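PDB 4W7W: cellulase from Xanthomonas axonopodis pv. citri, which probably hydrolyses the beta-1,4-glucosidic bonds of cellulose and its oligosaccharides, as a glycoside hydrolase of family 5. Local coordinates for residues W296-A301 against A326-Y331; A59-N64 against G319-Q324; T65-F70 against L264-T269; A52-Y57 against T312-K317. One frame throughout, in Å; residues are numbered along the deposited sequence. Where two conformers were deposited one is given.

Contact 1 of 4, residues W296-A301 against A326-Y331. With BGC (beta-D-glucopyranose), chain B.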
# COMPACT_ATOMS: atom_id res chain seq x y z
N TRP A 296 8.28 4.29 -1.87
CA TRP A 296 7.96 3.45 -0.76
C TRP A 296 7.13 4.20 0.26
O TRP A 296 7.19 5.43 0.36
CB TRP A 296 9.23 2.91 -0.07
CG TRP A 296 10.31 3.88 0.28
CD1 TRP A 296 11.49 3.97 -0.38
CD2 TRP A 296 10.40 4.82 1.39
NE1 TRP A 296 12.30 4.90 0.21
CE2 TRP A 296 11.66 5.42 1.30
CE3 TRP A 296 9.55 5.17 2.45
CZ2 TRP A 296 12.09 6.39 2.22
CZ3 TRP A 296 9.99 6.14 3.36
CH2 TRP A 296 11.24 6.73 3.23
N THR A 297 6.38 3.42 1.03
CA THR A 297 5.65 3.92 2.20
C THR A 297 5.84 2.95 3.36
O THR A 297 5.46 1.79 3.30
CB THR A 297 4.14 4.16 1.92
OG1 THR A 297 3.55 3.07 1.18
CG2 THR A 297 3.92 5.42 1.12
N TRP A 298 6.42 3.48 4.42
CA TRP A 298 6.69 2.74 5.65
C TRP A 298 5.39 2.34 6.36
O TRP A 298 4.43 3.12 6.39
CB TRP A 298 7.48 3.65 6.57
CG TRP A 298 7.71 3.16 7.96
CD1 TRP A 298 6.89 3.33 9.03
CD2 TRP A 298 8.83 2.42 8.43
NE1 TRP A 298 7.43 2.77 10.15
CE2 TRP A 298 8.64 2.21 9.81
CE3 TRP A 298 10.00 1.96 7.84
CZ2 TRP A 298 9.59 1.56 10.61
CZ3 TRP A 298 10.93 1.32 8.63
CH2 TRP A 298 10.72 1.12 10.00
N TRP A 299 5.39 1.17 6.96
CA TRP A 299 4.30 0.73 7.83
C TRP A 299 4.79 0.84 9.28
O TRP A 299 5.66 0.08 9.66
CB TRP A 299 3.88 -0.71 7.53
CG TRP A 299 2.67 -1.07 8.36
CD1 TRP A 299 2.68 -1.51 9.65
CD2 TRP A 299 1.31 -0.86 8.01
NE1 TRP A 299 1.39 -1.63 10.11
CE2 TRP A 299 0.53 -1.22 9.12
CE3 TRP A 299 0.68 -0.39 6.86
CZ2 TRP A 299 -0.86 -1.14 9.11
CZ3 TRP A 299 -0.71 -0.29 6.85
CH2 TRP A 299 -1.46 -0.68 7.96
N ALA A 300 4.26 1.75 10.11
CA ALA A 300 3.18 2.70 9.84
C ALA A 300 3.25 3.82 10.85
O ALA A 300 3.97 3.76 11.85
CB ALA A 300 1.82 2.01 9.95
N ALA A 301 2.43 4.84 10.60
CA ALA A 301 2.08 5.84 11.58
C ALA A 301 0.57 5.85 11.75
O ALA A 301 -0.11 4.89 11.38
CB ALA A 301 2.67 7.19 11.20
N ALA A 326 14.55 8.86 12.17
CA ALA A 326 15.83 9.48 11.92
C ALA A 326 16.53 8.88 10.70
O ALA A 326 17.36 9.52 10.08
CB ALA A 326 16.71 9.37 13.14
N ILE A 327 16.23 7.63 10.39
CA ILE A 327 16.76 6.99 9.20
C ILE A 327 15.88 7.30 7.99
O ILE A 327 16.39 7.73 6.95
CB ILE A 327 16.93 5.47 9.41
CG1 ILE A 327 18.02 5.25 10.47
CG2 ILE A 327 17.35 4.80 8.10
CD1 ILE A 327 18.06 3.85 11.03
N LEU A 328 14.58 7.14 8.12
CA LEU A 328 13.68 7.42 7.00
C LEU A 328 13.87 8.83 6.47
O LEU A 328 13.88 9.04 5.26
CB LEU A 328 12.22 7.21 7.40
CG LEU A 328 11.81 5.80 7.81
CD1 LEU A 328 10.38 5.80 8.31
CD2 LEU A 328 11.97 4.82 6.66
N SER A 329 13.98 9.80 7.36
CA SER A 329 14.07 11.20 6.97
C SER A 329 15.33 11.48 6.14
O SER A 329 15.35 12.39 5.33
CB SER A 329 14.04 12.07 8.23
OG SER A 329 13.85 13.44 7.93
N LYS A 330 16.40 10.72 6.36
CA LYS A 330 17.63 10.90 5.54
C LYS A 330 17.44 10.56 4.06
O LYS A 330 18.22 11.02 3.23
CB LYS A 330 18.77 10.01 6.05
CG LYS A 330 19.26 10.42 7.41
CD LYS A 330 20.59 9.78 7.75
CE LYS A 330 20.51 8.26 7.79
NZ LYS A 330 21.66 7.65 8.51
N TYR A 331 16.45 9.73 3.76
CA TYR A 331 16.13 9.33 2.40
C TYR A 331 14.90 10.08 1.85
O TYR A 331 14.37 9.70 0.81
CB TYR A 331 15.93 7.82 2.37
CG TYR A 331 17.18 7.04 2.71
CD1 TYR A 331 17.52 6.76 4.04
CD2 TYR A 331 18.03 6.56 1.72
CE1 TYR A 331 18.66 6.05 4.37
CE2 TYR A 331 19.17 5.84 2.04
CZ TYR A 331 19.49 5.58 3.36
OH TYR A 331 20.61 4.86 3.65
C2 BGC B . -0.82 -4.87 12.86
C3 BGC B . -2.19 -5.03 13.53
C4 BGC B . -3.18 -3.96 13.08
C5 BGC B . -3.17 -3.83 11.56
C6 BGC B . -3.97 -2.62 11.10
C1 BGC B . -0.98 -4.76 11.35
O1 BGC B . 0.29 -4.51 10.71
O2 BGC B . 0.01 -6.00 13.18
O3 BGC B . -2.01 -4.99 14.95
O4 BGC B . -4.51 -4.33 13.43
O5 BGC B . -1.83 -3.66 11.09
O6 BGC B . -4.07 -2.69 9.69
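Leu328 sets one methyl on the face of Trp298 and the other between Trp298 and Trp296, packing the short C-terminal helix 325-328 against the last strand, 293-301, of the (beta/alpha)8 barrel. The contact is apolar throughout. CD1 lies over one face of the Trp298 indole, 4.0 Å from the centroid of the five-membered ring and 26° off its normal, a CH-pi contact displaced toward the rim. CD2 serves both tryptophans: it stands 3.7 Å from Trp298 CE3 and 4.0 Å from Trp296 CH2, meeting the second indole obliquely. Trp296 reaches the helix because its CG sits between the backbone N and the carbonyl carbon (chi1 49°), and its benzo edge is then met near the ring plane by CB of Tyr331, 4.1 Å from CZ2. Phe267 adds its ring edge-to-face with the Trp298 indole.

Polar ends are served by other parts of the chain. Trp298 NE1 donates to the carbonyl of Phe311. The phenol of Tyr331 leads away from the strand, and its OH bonds to Glu280 and Thr284 of helix 273-288. At residue 299 the strand turns a corner, followed by a cis peptide before Ala300. Trp299 lies in the glycan pocket with Glu33, where a beta-D-glucopyranose lies beside its indole, the sugar O1 being 3.1 Å from Trp299 NE1.

Contact 2 of 4, residues A59-N64 against G319-Q324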
# COMPACT_ATOMS: atom_id res chain seq x y z
N ALA A 59 5.11 15.73 6.22
CA ALA A 59 5.63 16.65 5.21
C ALA A 59 6.87 17.35 5.73
O ALA A 59 7.83 17.55 4.97
CB ALA A 59 4.59 17.66 4.81
N GLY A 60 6.87 17.74 7.00
CA GLY A 60 8.02 18.41 7.61
C GLY A 60 9.25 17.55 7.72
O GLY A 60 10.35 18.06 7.82
N LYS A 61 9.08 16.23 7.65
CA LYS A 61 10.18 15.29 7.60
C LYS A 61 10.60 14.95 6.18
O LYS A 61 11.47 14.09 6.01
CB LYS A 61 9.80 14.01 8.33
CG LYS A 61 9.55 14.22 9.80
CD LYS A 61 10.73 14.91 10.42
CE LYS A 61 10.71 14.86 11.92
NZ LYS A 61 11.94 15.52 12.44
N GLY A 62 10.00 15.60 5.19
CA GLY A 62 10.39 15.39 3.79
C GLY A 62 9.54 14.39 3.05
O GLY A 62 9.83 14.07 1.90
N MET A 63 8.48 13.91 3.67
CA MET A 63 7.71 12.88 3.03
C MET A 63 6.59 13.45 2.21
O MET A 63 5.76 14.22 2.71
CB MET A 63 7.23 11.93 4.06
CG MET A 63 8.41 11.19 4.60
SD MET A 63 7.86 10.24 5.97
CE MET A 63 9.30 9.20 6.23
N ASN A 64 6.58 13.06 0.95
CA ASN A 64 5.61 13.59 -0.00
C ASN A 64 4.50 12.63 -0.33
O ASN A 64 3.70 12.93 -1.21
CB ASN A 64 6.30 14.04 -1.29
CG ASN A 64 6.75 12.89 -2.15
OD1 ASN A 64 6.79 11.75 -1.69
ND2 ASN A 64 7.06 13.17 -3.40
N GLY A 319 5.78 15.18 21.17
CA GLY A 319 6.26 15.78 19.93
C GLY A 319 7.50 15.12 19.36
O GLY A 319 7.91 15.44 18.24
N SER A 320 8.10 14.19 20.10
CA SER A 320 9.38 13.62 19.71
C SER A 320 9.25 12.66 18.55
O SER A 320 8.23 11.97 18.37
CB SER A 320 10.06 12.94 20.88
OG SER A 320 9.33 11.80 21.31
N ASP A 321 10.31 12.60 17.77
CA ASP A 321 10.38 11.67 16.66
C ASP A 321 10.63 10.25 17.15
O ASP A 321 11.37 10.03 18.12
CB ASP A 321 11.53 12.03 15.73
CG ASP A 321 11.37 13.37 15.06
OD1 ASP A 321 10.24 13.93 14.98
OD2 ASP A 321 12.41 13.85 14.57
N LYS A 322 10.05 9.28 16.44
CA LYS A 322 10.33 7.88 16.71
C LYS A 322 11.70 7.50 16.14
O LYS A 322 12.20 8.14 15.21
CB LYS A 322 9.22 7.00 16.16
CG LYS A 322 7.89 7.17 16.89
CD LYS A 322 7.98 6.62 18.31
CE LYS A 322 6.65 6.65 19.03
NZ LYS A 322 6.20 8.04 19.28
N PRO A 323 12.32 6.46 16.71
CA PRO A 323 13.70 6.12 16.33
C PRO A 323 13.93 5.88 14.85
O PRO A 323 14.91 6.37 14.28
CB PRO A 323 13.98 4.87 17.17
CG PRO A 323 13.14 5.08 18.40
CD PRO A 323 11.86 5.66 17.86
N GLN A 324 13.03 5.17 14.20
CA GLN A 324 13.25 4.83 12.80
C GLN A 324 13.13 6.04 11.89
O GLN A 324 13.68 6.05 10.80
CB GLN A 324 12.29 3.73 12.33
CG GLN A 324 12.45 2.40 13.07
CD GLN A 324 11.49 2.22 14.22
OE1 GLN A 324 11.31 3.15 15.02
NE2 GLN A 324 10.92 1.04 14.35
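Lys61 and Asp321 meet in a salt bridge at the protein surface, which links the C-terminal end of helix 52-60 to the loop before helix 325-328 and is the only polar contact between residues 59-64 and 319-324. NZ of Lys61 donates to OD2 of Asp321 across 2.7 Å. It arrives on the syn side of that oxygen, 24° out of the carboxylate plane. The bridge is one-sided, since Asp321 OD1 lies 3.4 Å from the same NZ and has CE of Lys61 closer, at 3.2 Å. The two side chains approach from opposite directions. That of Lys61 bends at chi2 (-53°) and then runs extended through CD and CE to the ammonium group.

In the next shell, Asp321 OD1 is hydrogen-bonded to the hydroxyl of Tyr57, one helical turn before Lys61. The carboxylate is thus held through both oxygens by residues of the same helical region, which should restrict its rotation. A Schellman motif sets the backbone around Lys61: Gly62, the first residue to leave helical backbone angles, takes positive phi (96°), and its N bonds to the carbonyl O of Ala59 at 2.9 Å. The carbonyl of Lys61 in turn accepts from the hydroxyl of Ser329.

Beyond these, the Lys61 side chain touches Met325, and Met63 packs on Met325 and Leu328. The turn between helix 52-60 and strand 65-70 therefore lies against helix 325-328, into which the loop of Asp321 leads.

Contact 3 of 4, residues T65-F70 against L264-T269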
# COMPACT_ATOMS: atom_id res chain seq x y z
N THR A 65 4.40 11.50 0.37
CA THR A 65 3.40 10.48 0.03
C THR A 65 2.81 9.89 1.29
O THR A 65 3.53 9.52 2.21
CB THR A 65 4.03 9.37 -0.83
OG1 THR A 65 4.59 9.95 -2.01
CG2 THR A 65 3.01 8.35 -1.27
N ILE A 66 1.49 9.79 1.29
CA ILE A 66 0.76 9.13 2.37
C ILE A 66 -0.04 7.98 1.77
O ILE A 66 -0.81 8.19 0.82
CB ILE A 66 -0.20 10.11 3.05
CG1 ILE A 66 0.57 11.25 3.72
CG2 ILE A 66 -1.11 9.38 4.03
CD1 ILE A 66 1.53 10.86 4.81
N ARG A 67 0.15 6.78 2.31
CA ARG A 67 -0.73 5.65 1.99
C ARG A 67 -1.83 5.60 3.04
O ARG A 67 -1.53 5.63 4.24
CB ARG A 67 0.07 4.34 1.90
CG ARG A 67 -0.77 3.13 1.51
CD ARG A 67 0.12 1.98 1.10
NE ARG A 67 -0.55 0.76 0.68
CZ ARG A 67 -0.74 -0.32 1.44
NH1 ARG A 67 -0.46 -0.33 2.73
NH2 ARG A 67 -1.19 -1.42 0.87
N LEU A 68 -3.07 5.57 2.58
CA LEU A 68 -4.25 5.66 3.43
C LEU A 68 -5.09 4.39 3.32
O LEU A 68 -5.91 4.25 2.41
CB LEU A 68 -5.09 6.87 3.03
CG LEU A 68 -6.30 7.14 3.91
CD1 LEU A 68 -5.86 7.68 5.26
CD2 LEU A 68 -7.26 8.09 3.23
N PRO A 69 -4.87 3.45 4.24
CA PRO A 69 -5.75 2.28 4.31
C PRO A 69 -7.19 2.67 4.64
O PRO A 69 -7.41 3.51 5.52
CB PRO A 69 -5.16 1.48 5.48
CG PRO A 69 -3.72 1.88 5.52
CD PRO A 69 -3.75 3.35 5.19
N PHE A 70 -8.14 2.04 3.98
CA PHE A 70 -9.54 2.12 4.36
C PHE A 70 -10.22 0.84 3.89
O PHE A 70 -9.65 0.06 3.11
CB PHE A 70 -10.23 3.36 3.80
CG PHE A 70 -10.26 3.41 2.32
CD1 PHE A 70 -9.20 3.96 1.65
CD2 PHE A 70 -11.30 2.88 1.59
CE1 PHE A 70 -9.16 4.02 0.28
CE2 PHE A 70 -11.27 2.90 0.20
CZ PHE A 70 -10.21 3.49 -0.45
N LEU A 264 7.14 0.08 -3.00
CA LEU A 264 7.18 -0.72 -1.78
C LEU A 264 6.10 -0.19 -0.86
O LEU A 264 6.32 0.74 -0.08
CB LEU A 264 8.57 -0.70 -1.16
CG LEU A 264 8.85 -1.82 -0.15
CD1 LEU A 264 8.82 -3.21 -0.77
CD2 LEU A 264 10.20 -1.58 0.53
N GLY A 265 4.91 -0.77 -0.97
CA GLY A 265 3.74 -0.21 -0.29
C GLY A 265 3.72 -0.38 1.22
O GLY A 265 3.08 0.40 1.93
N GLU A 266 4.43 -1.42 1.70
CA GLU A 266 4.66 -1.60 3.12
C GLU A 266 6.02 -2.23 3.31
O GLU A 266 6.42 -3.13 2.57
CB GLU A 266 3.66 -2.53 3.79
CG GLU A 266 2.24 -2.05 3.77
CD GLU A 266 1.29 -2.95 4.54
OE1 GLU A 266 1.75 -3.82 5.34
OE2 GLU A 266 0.07 -2.79 4.34
N PHE A 267 6.70 -1.79 4.36
CA PHE A 267 7.92 -2.39 4.87
C PHE A 267 8.09 -1.78 6.25
O PHE A 267 7.54 -0.73 6.54
CB PHE A 267 9.15 -2.12 3.98
CG PHE A 267 9.63 -0.67 3.96
CD1 PHE A 267 8.84 0.34 3.42
CD2 PHE A 267 10.86 -0.33 4.46
CE1 PHE A 267 9.29 1.65 3.38
CE2 PHE A 267 11.32 0.97 4.41
CZ PHE A 267 10.54 1.96 3.88
N ALA A 268 8.86 -2.44 7.10
CA ALA A 268 9.14 -1.95 8.44
C ALA A 268 10.30 -2.71 9.00
O ALA A 268 10.56 -3.86 8.60
CB ALA A 268 7.95 -2.14 9.36
N THR A 269 10.97 -2.08 9.95
CA THR A 269 12.05 -2.65 10.74
C THR A 269 11.89 -2.16 12.17
O THR A 269 11.39 -1.05 12.39
CB THR A 269 13.42 -2.24 10.16
OG1 THR A 269 13.52 -0.82 10.06
CG2 THR A 269 13.64 -2.84 8.79
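Inside the (beta/alpha)8 barrel, near the sugar-binding end, strands 65-70 and 262-268 face each other across the interior through a buried salt bridge between Arg67 and Glu266. NH1 of Arg67 donates to OE2 of Glu266 at 3.0 Å, with an N-H...O angle of 152°. The oxygen accepts through its anti lone pair, and it lies near the edge of the guanidinium, somewhat tilted from its plane. The two flat groups are far from coplanar, their planes 68° apart, which gives a single-bonded bridge instead of a two-pronged one. Arg67 spans the gap as an extended chain from CG to NE, CG lying anti to the backbone N (chi1 -177°). On the way it passes the carbonyl of Gly265, whose O lies over one guanidinium face and 3.5 Å from CD.

Second partners fix both ends: Asn28 also takes NH1, Glu222 and Asn153 take NH2, and Tyr226 bonds to OE1 of Glu266. The glutamate side chain lies about 5 Å from a bound beta-D-glucopyranose. A glutamate at the end of the seventh strand, with an arginine on the second, is consistent with the catalytic nucleophile site of family 5 glycoside hydrolases.

Contact 4 of 4, residues A52-Y57 against T312-K317; sequences ASDFSY and TVQPGK
Pro315 lies over one face of the Tyr57 ring, a CH-pi contact. Its CG sits over the ring centre, 3.6 Å from the centroid and only 3° off the normal. CB and CD flank it, CD reaching 3.6 Å from Tyr57 CE2; this CB-CG-CD edge rests on the face while N and CA are lifted away. The Tyr57 side chain is thrown toward the loop with CG anti to the backbone N (chi1 172°).

The second pair is set crosswise. The amide of Gln314 donates from NE2 to OD1 of Asp54 at 2.9 Å, nearly straight at 166°. The acceptor lies in the amide plane, whereas the donor stands well above the carboxylate plane, and the two planes are almost perpendicular. Asp54 OD2 takes the backbone N of Ala51, and Gln314 OE1 accepts from the N of Gly302, so both groups are held from either end. A water donates to Tyr57 OH, whose other partner is Asp321, at 2.7 Å and to the carbonyl O of Val313 at 2.8 Å.

An ST turn, Thr312 OG1 accepting from Gln314 N, shapes the loop. Residues 313-315 meet helix 52-60 in the outer layer of the (beta/alpha)8 barrel, with Val313 on strands 24-29 and 293-301 and Phe55 turned to helix 85-100.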
# COMPACT_ATOMS: atom_id res chain seq x y z
N ALA A 52 -5.22 16.15 10.58
CA ALA A 52 -4.53 16.99 9.61
C ALA A 52 -3.06 17.19 10.01
O ALA A 52 -2.19 17.26 9.14
CB ALA A 52 -5.21 18.33 9.48
N SER A 53 -2.79 17.30 11.31
CA SER A 53 -1.43 17.47 11.77
C SER A 53 -0.52 16.30 11.44
O SER A 53 0.69 16.46 11.42
CB SER A 53 -1.42 17.73 13.27
OG SER A 53 -2.05 16.69 14.01
N ASP A 54 -1.09 15.12 11.22
CA ASP A 54 -0.27 13.97 10.82
C ASP A 54 0.37 14.30 9.46
O ASP A 54 1.55 14.05 9.22
CB ASP A 54 -1.10 12.68 10.72
CG ASP A 54 -1.73 12.23 12.05
OD1 ASP A 54 -1.22 12.59 13.13
OD2 ASP A 54 -2.76 11.50 11.97
N PHE A 55 -0.44 14.80 8.54
CA PHE A 55 0.05 15.14 7.20
C PHE A 55 1.17 16.17 7.29
O PHE A 55 2.22 16.01 6.66
CB PHE A 55 -1.07 15.64 6.30
CG PHE A 55 -2.10 14.59 5.98
CD1 PHE A 55 -3.16 14.35 6.85
CD2 PHE A 55 -2.00 13.82 4.83
CE1 PHE A 55 -4.10 13.38 6.55
CE2 PHE A 55 -2.94 12.86 4.55
CZ PHE A 55 -3.98 12.63 5.41
N SER A 56 0.96 17.23 8.06
CA SER A 56 1.98 18.27 8.15
C SER A 56 3.25 17.78 8.84
O SER A 56 4.34 18.15 8.45
CB SER A 56 1.43 19.54 8.79
OG SER A 56 0.87 19.29 10.05
N TYR A 57 3.11 16.94 9.86
CA TYR A 57 4.29 16.38 10.53
C TYR A 57 5.14 15.60 9.52
O TYR A 57 6.35 15.82 9.42
CB TYR A 57 3.89 15.45 11.68
CG TYR A 57 5.10 14.72 12.23
CD1 TYR A 57 5.98 15.35 13.09
CD2 TYR A 57 5.39 13.43 11.83
CE1 TYR A 57 7.11 14.69 13.56
CE2 TYR A 57 6.51 12.77 12.29
CZ TYR A 57 7.37 13.39 13.15
OH TYR A 57 8.47 12.69 13.60
N THR A 312 5.92 1.76 14.84
CA THR A 312 5.33 3.07 14.76
C THR A 312 6.35 4.17 14.48
O THR A 312 7.38 4.24 15.14
CB THR A 312 4.54 3.43 16.02
OG1 THR A 312 3.98 4.73 15.83
CG2 THR A 312 5.39 3.41 17.32
N VAL A 313 6.02 5.06 13.56
CA VAL A 313 6.73 6.33 13.44
C VAL A 313 5.81 7.52 13.70
O VAL A 313 6.15 8.65 13.35
CB VAL A 313 7.55 6.47 12.13
CG1 VAL A 313 8.66 5.42 12.11
CG2 VAL A 313 6.67 6.38 10.89
N GLN A 314 4.66 7.27 14.33
CA GLN A 314 3.82 8.36 14.78
C GLN A 314 4.57 9.13 15.88
O GLN A 314 5.02 8.51 16.83
CB GLN A 314 2.51 7.82 15.34
CG GLN A 314 1.52 8.91 15.73
CD GLN A 314 0.92 9.67 14.57
OE1 GLN A 314 1.09 9.32 13.39
NE2 GLN A 314 0.17 10.70 14.90
N PRO A 315 4.70 10.46 15.75
CA PRO A 315 5.43 11.20 16.77
C PRO A 315 4.75 11.06 18.10
O PRO A 315 3.53 10.86 18.19
CB PRO A 315 5.41 12.63 16.27
CG PRO A 315 4.21 12.69 15.40
CD PRO A 315 4.19 11.36 14.71
N GLY A 316 5.54 11.16 19.15
CA GLY A 316 5.00 11.07 20.49
C GLY A 316 4.04 12.21 20.81
O GLY A 316 4.11 13.27 20.21
N LYS A 317 3.18 12.00 21.80
CA LYS A 317 2.44 13.10 22.42
C LYS A 317 3.38 14.22 22.89
O LYS A 317 3.00 15.40 22.91
CB LYS A 317 1.60 12.60 23.59
CG LYS A 317 0.78 13.68 24.29
CD LYS A 317 -0.31 13.08 25.15
CE LYS A 317 -0.88 14.11 26.12
NZ LYS A 317 -0.02 14.26 27.33
O HOH W 1 8.43 10.01 14.18

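Overall arrangement
Contacts 1, 2 and 4 gather where the C-terminal part of the chain, residues 312-331, returns over the first helix and last strand of the barrel; contacts 2 and 4 have centres about 7 Å apart and share helix 52-60, and contact 1 lies about 8 Å from contact 2. Lys322 NZ, 2.8 Å from Gln314 O, ties contact 2 to contact 4, and Ala300 O, 3.0 Å from Val313 N, joins contact 1 to contact 4. Contact 3 is the interior one, about 9 Å from contact 1 between centres, with Thr297 OG1 2.8 Å from Gly265 O. Strand 293-301 thus connects the outer packing to the sugar site, Trp299 lining the glycan pocket and touching Glu266.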